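Local atomic coordinates of Lmo2470 protein (Listeria monocytogenes EGD-e, PDB entry 5HL3), a protein that is a leucine-rich-repeat internalin that binds calcium, interacts with afadin and facilitates the crossing of basement membranes by Listeria. Residues I40-D43 against D44-A47; S56-N60 against D61-L65; Q64-R68 against A69-N73. All blocks are in the same frame, centred on the assembly; numbering follows the deposited sequence.

Contact 1 (I40-D43 against D44-A47); sequences IDQD and DLDA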
ATOM      1  N   ILE A  40     -24.333  19.884  30.627  1.00 12.39           N
ATOM      2  CA  ILE A  40     -23.973  20.538  29.364  1.00 12.13           C
ATOM      3  C   ILE A  40     -25.202  21.065  28.657  1.00 12.06           C
ATOM      4  O   ILE A  40     -26.313  20.585  28.850  1.00 12.12           O
ATOM      5  CB  ILE A  40     -23.194  19.599  28.418  1.00 11.90           C
ATOM      6  CG1 ILE A  40     -23.969  18.312  28.115  1.00 11.81           C
ATOM      7  CG2 ILE A  40     -21.808  19.344  28.976  1.00 12.02           C
ATOM      8  CD1 ILE A  40     -23.461  17.589  26.881  1.00 11.60           C
ATOM      9  N   ASP A  41     -24.976  22.079  27.812  1.00 12.00           N
ATOM     10  CA  ASP A  41     -26.047  22.640  26.992  1.00 11.99           C
ATOM     11  C   ASP A  41     -25.607  22.650  25.531  1.00 11.85           C
ATOM     12  O   ASP A  41     -24.513  22.221  25.187  1.00 11.74           O
ATOM     13  CB  ASP A  41     -26.481  24.016  27.499  1.00 12.22           C
ATOM     14  CG  ASP A  41     -25.389  25.055  27.500  1.00 12.46           C
ATOM     15  OD1 ASP A  41     -24.388  24.934  26.769  1.00 12.60           O
ATOM     16  OD2 ASP A  41     -25.538  26.066  28.265  1.00 13.48           O
ATOM     17  N   GLN A  42     -26.471  23.123  24.647  1.00 11.91           N
ATOM     18  CA  GLN A  42     -26.165  23.084  23.218  1.00 11.89           C
ATOM     19  C   GLN A  42     -24.928  23.929  22.883  1.00 11.96           C
ATOM     20  O   GLN A  42     -24.143  23.569  22.004  1.00 11.92           O
ATOM     21  CB  GLN A  42     -27.382  23.494  22.374  1.00 12.08           C
ATOM     22  CG  GLN A  42     -27.188  23.263  20.887  1.00 12.15           C
ATOM     23  CD  GLN A  42     -26.953  21.799  20.547  1.00 12.00           C
ATOM     24  OE1 GLN A  42     -27.711  20.937  20.990  1.00 11.99           O
ATOM     25  NE2 GLN A  42     -25.944  21.518  19.745  1.00 11.96           N
ATOM     26  N   ASP A  43     -24.726  25.037  23.592  1.00 12.14           N
ATOM     27  CA  ASP A  43     -23.517  25.854  23.375  1.00 12.33           C
ATOM     28  C   ASP A  43     -22.253  25.042  23.642  1.00 12.22           C
ATOM     29  O   ASP A  43     -21.250  25.203  22.939  1.00 12.34           O
ATOM     30  CB  ASP A  43     -23.506  27.094  24.274  1.00 12.63           C
ATOM     31  CG  ASP A  43     -24.227  28.306  23.674  1.00 12.91           C
ATOM     32  OD1 ASP A  43     -24.932  28.201  22.645  1.00 13.48           O
ATOM     33  OD2 ASP A  43     -24.060  29.422  24.242  1.00 13.31           O
ATOM     34  N   ASP A  44     -22.267  24.154  24.638  1.00 12.06           N
ATOM     35  CA  ASP A  44     -21.087  23.342  24.925  1.00 12.01           C
ATOM     36  C   ASP A  44     -20.781  22.399  23.752  1.00 11.81           C
ATOM     37  O   ASP A  44     -19.626  22.197  23.387  1.00 11.88           O
ATOM     38  CB  ASP A  44     -21.291  22.536  26.202  1.00 11.96           C
ATOM     39  CG  ASP A  44     -21.363  23.376  27.452  1.00 12.25           C
ATOM     40  OD1 ASP A  44     -20.585  24.336  27.608  1.00 12.80           O
ATOM     41  OD2 ASP A  44     -22.210  23.084  28.292  1.00 12.27           O
ATOM     42  N   LEU A  45     -21.818  21.820  23.177  1.00 11.65           N
ATOM     43  CA  LEU A  45     -21.669  20.949  21.998  1.00 11.55           C
ATOM     44  C   LEU A  45     -21.180  21.755  20.788  1.00 11.75           C
ATOM     45  O   LEU A  45     -20.290  21.306  20.023  1.00 11.78           O
ATOM     46  CB  LEU A  45     -22.961  20.202  21.686  1.00 11.48           C
ATOM     47  CG  LEU A  45     -23.430  19.195  22.722  1.00 11.39           C
ATOM     48  CD1 LEU A  45     -24.840  18.761  22.381  1.00 11.46           C
ATOM     49  CD2 LEU A  45     -22.489  17.979  22.872  1.00 11.29           C
ATOM     50  N   ASP A  46     -21.744  22.946  20.598  1.00 11.94           N
ATOM     51  CA  ASP A  46     -21.365  23.780  19.453  1.00 12.25           C
ATOM     52  C   ASP A  46     -19.904  24.211  19.488  1.00 12.45           C
ATOM     53  O   ASP A  46     -19.305  24.442  18.429  1.00 12.71           O
ATOM     54  CB  ASP A  46     -22.258  25.025  19.376  1.00 12.49           C
ATOM     55  CG  ASP A  46     -23.691  24.729  18.998  1.00 12.45           C
ATOM     56  OD1 ASP A  46     -24.042  23.608  18.583  1.00 12.31           O
ATOM     57  OD2 ASP A  46     -24.519  25.641  19.140  1.00 12.63           O
ATOM     58  N   ALA A  47     -19.316  24.277  20.686  1.00 12.42           N
ATOM     59  CA  ALA A  47     -17.892  24.609  20.793  1.00 12.70           C
ATOM     60  C   ALA A  47     -16.952  23.501  20.279  1.00 12.61           C
ATOM     61  O   ALA A  47     -15.763  23.751  20.109  1.00 12.92           O
ATOM     62  CB  ALA A  47     -17.572  24.950  22.235  1.00 12.80           C
TER
HETATM   63  O   HOH W   1     -22.381  26.545  27.665  1.00 15.43           O
HETATM   64  O   HOH W   2     -26.430  26.543  21.023  1.00 20.11           O
HETATM   65  O   HOH W   3     -23.688  28.204  20.041  1.00 21.90           O

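Contact 2 (S56-N60 against D61-L65); sequences STITN and DSMQL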
ATOM      1  N   SER A  56     -11.643   1.840  25.545  1.00 13.63           N
ATOM      2  CA  SER A  56     -11.830   0.602  24.760  1.00 13.78           C
ATOM      3  C   SER A  56     -13.053  -0.236  25.105  1.00 14.03           C
ATOM      4  O   SER A  56     -13.277  -1.263  24.461  1.00 14.24           O
ATOM      5  CB  SER A  56     -10.553  -0.230  24.786  1.00 14.13           C
ATOM      6  OG  SER A  56      -9.546   0.406  24.008  1.00 13.93           O
ATOM      7  N   THR A  57     -13.855   0.198  26.071  1.00 14.08           N
ATOM      8  CA  THR A  57     -15.121  -0.458  26.363  1.00 14.36           C
ATOM      9  C   THR A  57     -16.253   0.042  25.476  1.00 14.04           C
ATOM     10  O   THR A  57     -17.339  -0.501  25.530  1.00 14.32           O
ATOM     11  CB  THR A  57     -15.536  -0.236  27.830  1.00 14.66           C
ATOM     12  OG1 THR A  57     -15.618   1.169  28.081  1.00 14.26           O
ATOM     13  CG2 THR A  57     -14.553  -0.903  28.791  1.00 15.18           C
ATOM     14  N   ILE A  58     -16.015   1.084  24.677  1.00 13.54           N
ATOM     15  CA  ILE A  58     -17.045   1.553  23.748  1.00 13.31           C
ATOM     16  C   ILE A  58     -17.275   0.467  22.688  1.00 13.57           C
ATOM     17  O   ILE A  58     -16.316  -0.106  22.186  1.00 13.64           O
ATOM     18  CB  ILE A  58     -16.625   2.901  23.101  1.00 12.83           C
ATOM     19  CG1 ILE A  58     -16.558   3.995  24.193  1.00 12.67           C
ATOM     20  CG2 ILE A  58     -17.615   3.291  22.004  1.00 12.69           C
ATOM     21  CD1 ILE A  58     -15.947   5.283  23.726  1.00 12.32           C
ATOM     22  N   THR A  59     -18.533   0.191  22.350  1.00 13.78           N
ATOM     23  CA  THR A  59     -18.889  -0.819  21.356  1.00 14.15           C
ATOM     24  C   THR A  59     -19.629  -0.165  20.209  1.00 14.00           C
ATOM     25  O   THR A  59     -19.898   1.043  20.244  1.00 13.62           O
ATOM     26  CB  THR A  59     -19.865  -1.851  21.979  1.00 14.77           C
ATOM     27  OG1 THR A  59     -21.122  -1.205  22.254  1.00 14.77           O
ATOM     28  CG2 THR A  59     -19.286  -2.434  23.260  1.00 15.02           C
ATOM     29  N   ASN A  60     -19.964  -0.931  19.182  1.00 14.38           N
ATOM     30  CA  ASN A  60     -20.781  -0.369  18.102  1.00 14.40           C
ATOM     31  C   ASN A  60     -22.063   0.245  18.628  1.00 14.45           C
ATOM     32  O   ASN A  60     -22.472   1.326  18.204  1.00 14.22           O
ATOM     33  CB  ASN A  60     -21.154  -1.418  17.075  1.00 15.01           C
ATOM     34  CG  ASN A  60     -19.972  -1.903  16.266  1.00 15.02           C
ATOM     35  OD1 ASN A  60     -18.891  -1.344  16.345  1.00 14.56           O
ATOM     36  ND2 ASN A  60     -20.193  -2.906  15.458  1.00 15.61           N
ATOM     37  N   ASP A  61     -22.699  -0.461  19.562  1.00 15.29           N
ATOM     38  CA  ASP A  61     -23.951   0.029  20.144  1.00 15.98           C
ATOM     39  C   ASP A  61     -23.789   1.294  20.946  1.00 15.18           C
ATOM     40  O   ASP A  61     -24.615   2.235  20.822  1.00 15.18           O
ATOM     41  CB  ASP A  61     -24.596  -1.051  21.008  1.00 17.42           C
ATOM     42  CG  ASP A  61     -25.222  -2.159  20.184  1.00 19.11           C
ATOM     43  OD1 ASP A  61     -25.398  -1.961  18.950  1.00 20.40           O
ATOM     44  OD2 ASP A  61     -25.560  -3.215  20.775  1.00 21.90           O
ATOM     45  N   SER A  62     -22.772   1.371  21.792  1.00 14.59           N
ATOM     46  CA  SER A  62     -22.606   2.613  22.541  1.00 13.97           C
ATOM     47  C   SER A  62     -22.130   3.784  21.677  1.00 13.33           C
ATOM     48  O   SER A  62     -22.516   4.926  21.942  1.00 12.88           O
ATOM     49  CB  SER A  62     -21.794   2.407  23.822  1.00 14.08           C
ATOM     50  OG  SER A  62     -20.605   1.683  23.634  1.00 14.17           O
HETATM   51  N   MSE A  63     -21.332   3.547  20.632  1.00 13.21           N
HETATM   52  CA  MSE A  63     -20.938   4.649  19.762  1.00 13.01           C
HETATM   53  C   MSE A  63     -22.154   5.245  19.080  1.00 13.13           C
HETATM   54  O   MSE A  63     -22.185   6.436  18.793  1.00 12.62           O
HETATM   55  CB  MSE A  63     -19.892   4.160  18.739  1.00 13.31           C
HETATM   56  CG  MSE A  63     -19.176   5.328  18.036  1.00 13.32           C
HETATM   57 SE   MSE A  63     -18.017   6.406  19.222  1.00 14.02          SE
HETATM   58  CE  MSE A  63     -16.348   5.420  18.928  1.00 13.76           C
ATOM     59  N   GLN A  64     -23.168   4.428  18.798  1.00 13.69           N
ATOM     60  CA  GLN A  64     -24.414   4.900  18.184  1.00 14.33           C
ATOM     61  C   GLN A  64     -25.125   5.965  19.035  1.00 13.52           C
ATOM     62  O   GLN A  64     -25.898   6.766  18.496  1.00 13.36           O
ATOM     63  CB  GLN A  64     -25.350   3.708  18.004  1.00 15.98           C
ATOM     64  CG  GLN A  64     -26.589   3.996  17.201  1.00 17.94           C
ATOM     65  CD  GLN A  64     -26.356   3.834  15.728  1.00 19.68           C
ATOM     66  OE1 GLN A  64     -25.605   2.912  15.288  1.00 22.82           O
ATOM     67  NE2 GLN A  64     -27.043   4.642  14.940  1.00 21.52           N
ATOM     68  N   LEU A  65     -24.870   5.985  20.345  1.00 13.12           N
ATOM     69  CA  LEU A  65     -25.479   6.973  21.237  1.00 12.97           C
ATOM     70  C   LEU A  65     -25.079   8.400  20.870  1.00 12.54           C
ATOM     71  O   LEU A  65     -25.702   9.339  21.339  1.00 12.46           O
ATOM     72  CB  LEU A  65     -25.133   6.704  22.703  1.00 12.95           C
ATOM     73  CG  LEU A  65     -25.572   5.334  23.261  1.00 13.49           C
ATOM     74  CD1 LEU A  65     -24.853   5.070  24.577  1.00 13.48           C
ATOM     75  CD2 LEU A  65     -27.090   5.268  23.430  1.00 13.95           C
TER
HETATM   76  O   HOH W   4     -20.092   0.095  25.726  1.00 17.90           O

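Contact 3 (Q64-R68 against A69-N73); sequences QLLER and AMFNN. With CA (calcium ion), chain I.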
ATOM      1  N   GLN A  64     -23.168   4.428  18.798  1.00 13.69           N
ATOM      2  CA  GLN A  64     -24.414   4.900  18.184  1.00 14.33           C
ATOM      3  C   GLN A  64     -25.125   5.965  19.035  1.00 13.52           C
ATOM      4  O   GLN A  64     -25.898   6.766  18.496  1.00 13.36           O
ATOM      5  CB  GLN A  64     -25.350   3.708  18.004  1.00 15.98           C
ATOM      6  CG  GLN A  64     -26.589   3.996  17.201  1.00 17.94           C
ATOM      7  CD  GLN A  64     -26.356   3.834  15.728  1.00 19.68           C
ATOM      8  OE1 GLN A  64     -25.605   2.912  15.288  1.00 22.82           O
ATOM      9  NE2 GLN A  64     -27.043   4.642  14.940  1.00 21.52           N
ATOM     10  N   LEU A  65     -24.870   5.985  20.345  1.00 13.12           N
ATOM     11  CA  LEU A  65     -25.479   6.973  21.237  1.00 12.97           C
ATOM     12  C   LEU A  65     -25.079   8.400  20.870  1.00 12.54           C
ATOM     13  O   LEU A  65     -25.702   9.339  21.339  1.00 12.46           O
ATOM     14  CB  LEU A  65     -25.133   6.704  22.703  1.00 12.95           C
ATOM     15  CG  LEU A  65     -25.572   5.334  23.261  1.00 13.49           C
ATOM     16  CD1 LEU A  65     -24.853   5.070  24.577  1.00 13.48           C
ATOM     17  CD2 LEU A  65     -27.090   5.268  23.430  1.00 13.95           C
ATOM     18  N   LEU A  66     -24.051   8.580  20.051  1.00 12.32           N
ATOM     19  CA  LEU A  66     -23.719   9.917  19.565  1.00 12.05           C
ATOM     20  C   LEU A  66     -24.858  10.569  18.793  1.00 12.24           C
ATOM     21  O   LEU A  66     -24.913  11.810  18.696  1.00 12.09           O
ATOM     22  CB  LEU A  66     -22.455   9.881  18.684  1.00 11.94           C
ATOM     23  CG  LEU A  66     -21.132   9.625  19.367  1.00 11.74           C
ATOM     24  CD1 LEU A  66     -20.029   9.492  18.325  1.00 11.75           C
ATOM     25  CD2 LEU A  66     -20.760  10.712  20.363  1.00 11.51           C
ATOM     26  N   GLU A  67     -25.812   9.776  18.309  1.00 12.66           N
ATOM     27  CA  GLU A  67     -26.968  10.359  17.597  1.00 12.96           C
ATOM     28  C   GLU A  67     -27.932  11.099  18.546  1.00 12.94           C
ATOM     29  O   GLU A  67     -28.867  11.741  18.093  1.00 13.18           O
ATOM     30  CB  GLU A  67     -27.713   9.306  16.802  1.00 13.92           C
ATOM     31  CG  GLU A  67     -28.478   8.310  17.661  1.00 14.85           C
ATOM     32  CD  GLU A  67     -28.894   7.058  16.927  1.00 16.22           C
ATOM     33  OE1 GLU A  67     -28.779   6.983  15.675  1.00 17.90           O
ATOM     34  OE2 GLU A  67     -29.346   6.110  17.592  1.00 17.57           O
ATOM     35  N   ARG A  68     -27.676  11.019  19.854  1.00 12.72           N
ATOM     36  CA  ARG A  68     -28.495  11.716  20.850  1.00 12.74           C
ATOM     37  C   ARG A  68     -28.077  13.166  21.032  1.00 12.38           C
ATOM     38  O   ARG A  68     -28.721  13.879  21.786  1.00 12.40           O
ATOM     39  CB  ARG A  68     -28.413  10.991  22.188  1.00 12.78           C
ATOM     40  CG  ARG A  68     -29.017   9.580  22.121  1.00 13.28           C
ATOM     41  CD  ARG A  68     -28.515   8.695  23.246  1.00 13.34           C
ATOM     42  NE  ARG A  68     -28.924   9.156  24.578  1.00 13.40           N
ATOM     43  CZ  ARG A  68     -29.961   8.690  25.269  1.00 13.90           C
ATOM     44  NH1 ARG A  68     -30.776   7.789  24.748  1.00 14.43           N
ATOM     45  NH2 ARG A  68     -30.200   9.155  26.479  1.00 13.96           N
ATOM     46  N   ALA A  69     -27.020  13.604  20.355  1.00 12.13           N
ATOM     47  CA  ALA A  69     -26.549  14.992  20.464  1.00 11.89           C
ATOM     48  C   ALA A  69     -26.222  15.537  19.085  1.00 11.95           C
ATOM     49  O   ALA A  69     -25.702  14.811  18.240  1.00 12.02           O
ATOM     50  CB  ALA A  69     -25.306  15.073  21.354  1.00 11.61           C
HETATM   51  N   MSE A  70     -26.524  16.810  18.862  1.00 12.01           N
HETATM   52  CA  MSE A  70     -26.221  17.472  17.595  1.00 12.61           C
HETATM   53  C   MSE A  70     -24.862  18.120  17.635  1.00 11.95           C
HETATM   54  O   MSE A  70     -24.625  18.982  18.482  1.00 11.82           O
HETATM   55  CB  MSE A  70     -27.297  18.515  17.296  1.00 14.26           C
HETATM   56  CG  MSE A  70     -27.083  19.215  15.947  1.00 16.17           C
HETATM   57 SE   MSE A  70     -27.044  18.044  14.374  1.00 22.75          SE
HETATM   58  CE  MSE A  70     -28.890  17.484  14.510  1.00 23.52           C
ATOM     59  N   PHE A  71     -23.981  17.706  16.722  1.00 12.01           N
ATOM     60  CA  PHE A  71     -22.621  18.240  16.591  1.00 11.95           C
ATOM     61  C   PHE A  71     -22.563  19.111  15.325  1.00 12.31           C
ATOM     62  O   PHE A  71     -22.199  18.649  14.240  1.00 12.54           O
ATOM     63  CB  PHE A  71     -21.614  17.090  16.516  1.00 11.84           C
ATOM     64  CG  PHE A  71     -21.608  16.214  17.745  1.00 11.59           C
ATOM     65  CD1 PHE A  71     -20.930  16.596  18.877  1.00 11.42           C
ATOM     66  CD2 PHE A  71     -22.306  15.004  17.763  1.00 11.63           C
ATOM     67  CE1 PHE A  71     -20.922  15.801  20.004  1.00 11.29           C
ATOM     68  CE2 PHE A  71     -22.296  14.200  18.890  1.00 11.50           C
ATOM     69  CZ  PHE A  71     -21.604  14.613  20.023  1.00 11.32           C
ATOM     70  N   ASN A  72     -22.922  20.367  15.492  1.00 12.43           N
ATOM     71  CA  ASN A  72     -23.041  21.287  14.384  1.00 12.86           C
ATOM     72  C   ASN A  72     -21.726  21.673  13.756  1.00 13.07           C
ATOM     73  O   ASN A  72     -21.700  21.985  12.562  1.00 13.52           O
ATOM     74  CB  ASN A  72     -23.754  22.562  14.847  1.00 12.97           C
ATOM     75  CG  ASN A  72     -25.228  22.346  15.124  1.00 12.97           C
ATOM     76  OD1 ASN A  72     -25.957  21.857  14.239  1.00 13.25           O
ATOM     77  ND2 ASN A  72     -25.680  22.704  16.324  1.00 12.74           N
ATOM     78  N   ASN A  73     -20.631  21.637  14.532  1.00 12.84           N
ATOM     79  CA  ASN A  73     -19.330  22.148  14.067  1.00 13.12           C
ATOM     80  C   ASN A  73     -18.204  21.128  14.063  1.00 12.99           C
ATOM     81  O   ASN A  73     -17.063  21.460  13.757  1.00 13.26           O
ATOM     82  CB  ASN A  73     -18.941  23.359  14.908  1.00 13.20           C
ATOM     83  CG  ASN A  73     -19.917  24.489  14.731  1.00 13.46           C
ATOM     84  OD1 ASN A  73     -20.253  24.848  13.592  1.00 13.87           O
ATOM     85  ND2 ASN A  73     -20.359  25.064  15.828  1.00 13.29           N
TER
HETATM   86 CA    CA I 408     -20.291  25.742  11.502  1.00 19.58          CA
HETATM   87  O   HOH W   5     -20.347  23.567  10.719  1.00 20.27           O
HETATM   88  O   HOH W   6     -22.532  25.738  12.232  1.00 20.04           O
HETATM   89  O   HOH W   7     -17.926  25.752  12.306  1.00 18.15           O

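Contact 1 (I40-D43 against D44-A47)
The carboxylates of D41 and D44 stack with an offset at the start of a short helix, their planes only 21° apart, and each takes a backbone N-H belonging to the other residue. D41 OD1 meets D44 N at 3.1 Å, approached nearly along its C-O bond, while D44 OD2 receives D41 N at 3.0 Å on its anti side, somewhat out of the carboxylate plane. This reciprocal pair is a capping box, with D41 as the N-cap. The cost is that D44 OD2 lies over a face of the D41 carboxylate, 3.2 Å from D41 OD1; the two N-H groups and a water that donates to D41 OD1 and, weakly, to D44 OD1 would be expected to ease it. One turn on, the amide of Q42 stands at 48° to the carboxylate of D46. The bend at chi2 (61°) folds Q42 back, and NE2 reaches D46 OD1 at 3.1 Å in an almost straight bond that lies in the amide's own plane but comes from above the carboxylate. D46 OD1 is also held by N72, and Q42 NE2 by the carbonyl of M70. On the buried flank I40 CD1 packs against L45 CD2 at 4.1 Å. Strand 39-40, whose I40 bonds to A12 of strand 12-13, leads through D41 into helix 42-46. L45 rests on the loops at L10 and A69; the helix itself precedes strand 50-53.

Contact 2 (S56-N60 against D61-L65)
T59 and S62 hold each other through exchanged bonds between side-chain oxygen and backbone N-H, and this is the compact part of the turn. T59 N points at S62 OG over 2.9 Å with a nearly straight N-H...O angle of 178°. In return S62 N reaches T59 OG1 at 3.1 Å, also close to linear. Both hydroxyls lie between their own backbone N and carbonyl carbon (chi1 68° for T59, 48° for S62), which folds each one back over the main chain to where the other's N-H can be met. Behind them M63 N bonds to T59 O at 2.9 Å and begins the regular helical pattern. N60 OD1 accepts from T87 N on the next connection. An apolar contact closes the inner side: CG2 of I58 lies 3.9 Å from CE of M63, a selenomethionine whose bent chain brings the methyl back toward the loop, and L23 and D26 of helix 21-30 line the same side.

The other flank is looser and wetter. S62 OG gives its proton to a water at 2.7 Å, and that water in turn donates to T57 O, so the loop is tied to the helix there through solvent. D61 is exposed. Such reciprocal bonding between N-cap and N3 residues is the capping box, here opening helix 60-63 on the connection between the adjacent parallel strands 50-53 and 76-79.

Contact 3 (Q64-R68 against A69-N73)
The ring edge of F71 meets the carbonyl oxygen of L66, and its side chain can be followed outward from CB. CG sits anti to the carbonyl carbon (chi1 -61°), which swings the ring back toward the preceding 3-10 turn. CD2 stays 4.2 Å from L66 O, and CE2 comes to 3.5 Å from the same oxygen, which lies near the ring plane. At the tip, the methyl CD2 of L66 comes obliquely from above the plane to 4.0 Å from CZ, the two side chains crossing at about a right angle. L66 O is well occupied: besides the ring edge it accepts A69 N at 3.2 Å, from 54° above the carbonyl plane, and it also bonds to T94. M27 of helix 21-30 touches both side chains, while F53 and L51 of strand 50-53 touch L66 and F71 respectively. Farther along, N73 OD1 binds a calcium ion at 2.3 Å. Three waters also bind it, one of them donating to N72 O. The bond from A69 back to L66 is the i to i-3 link of a 3-10 turn; past it the chain is extended through A69 to F71, both buried against L45 of helix 42-46, and then turns to the calcium site at N73.

In chain order the three contacts run from the capping box of helix 42-46, past strand 50-53, to a second capping box at helix 60-63 and then the 3-10 turn that follows it. Contacts 2 and 3 share Q64 and L65, with centres about 13 Å apart. Contacts 1 and 2 stand farther off, about 21 Å between centres, and do not touch. Contact 3 returns to contact 1, about 11 Å away between centres, where the backbone and side chain of D46 probably bond to N73 and N72. Contact 3 also packs on strand 50-53, one of the two outermost strands of the parallel sheet, at its N-terminal end, and brings the calcium-binding asparagine beside helix 42-46.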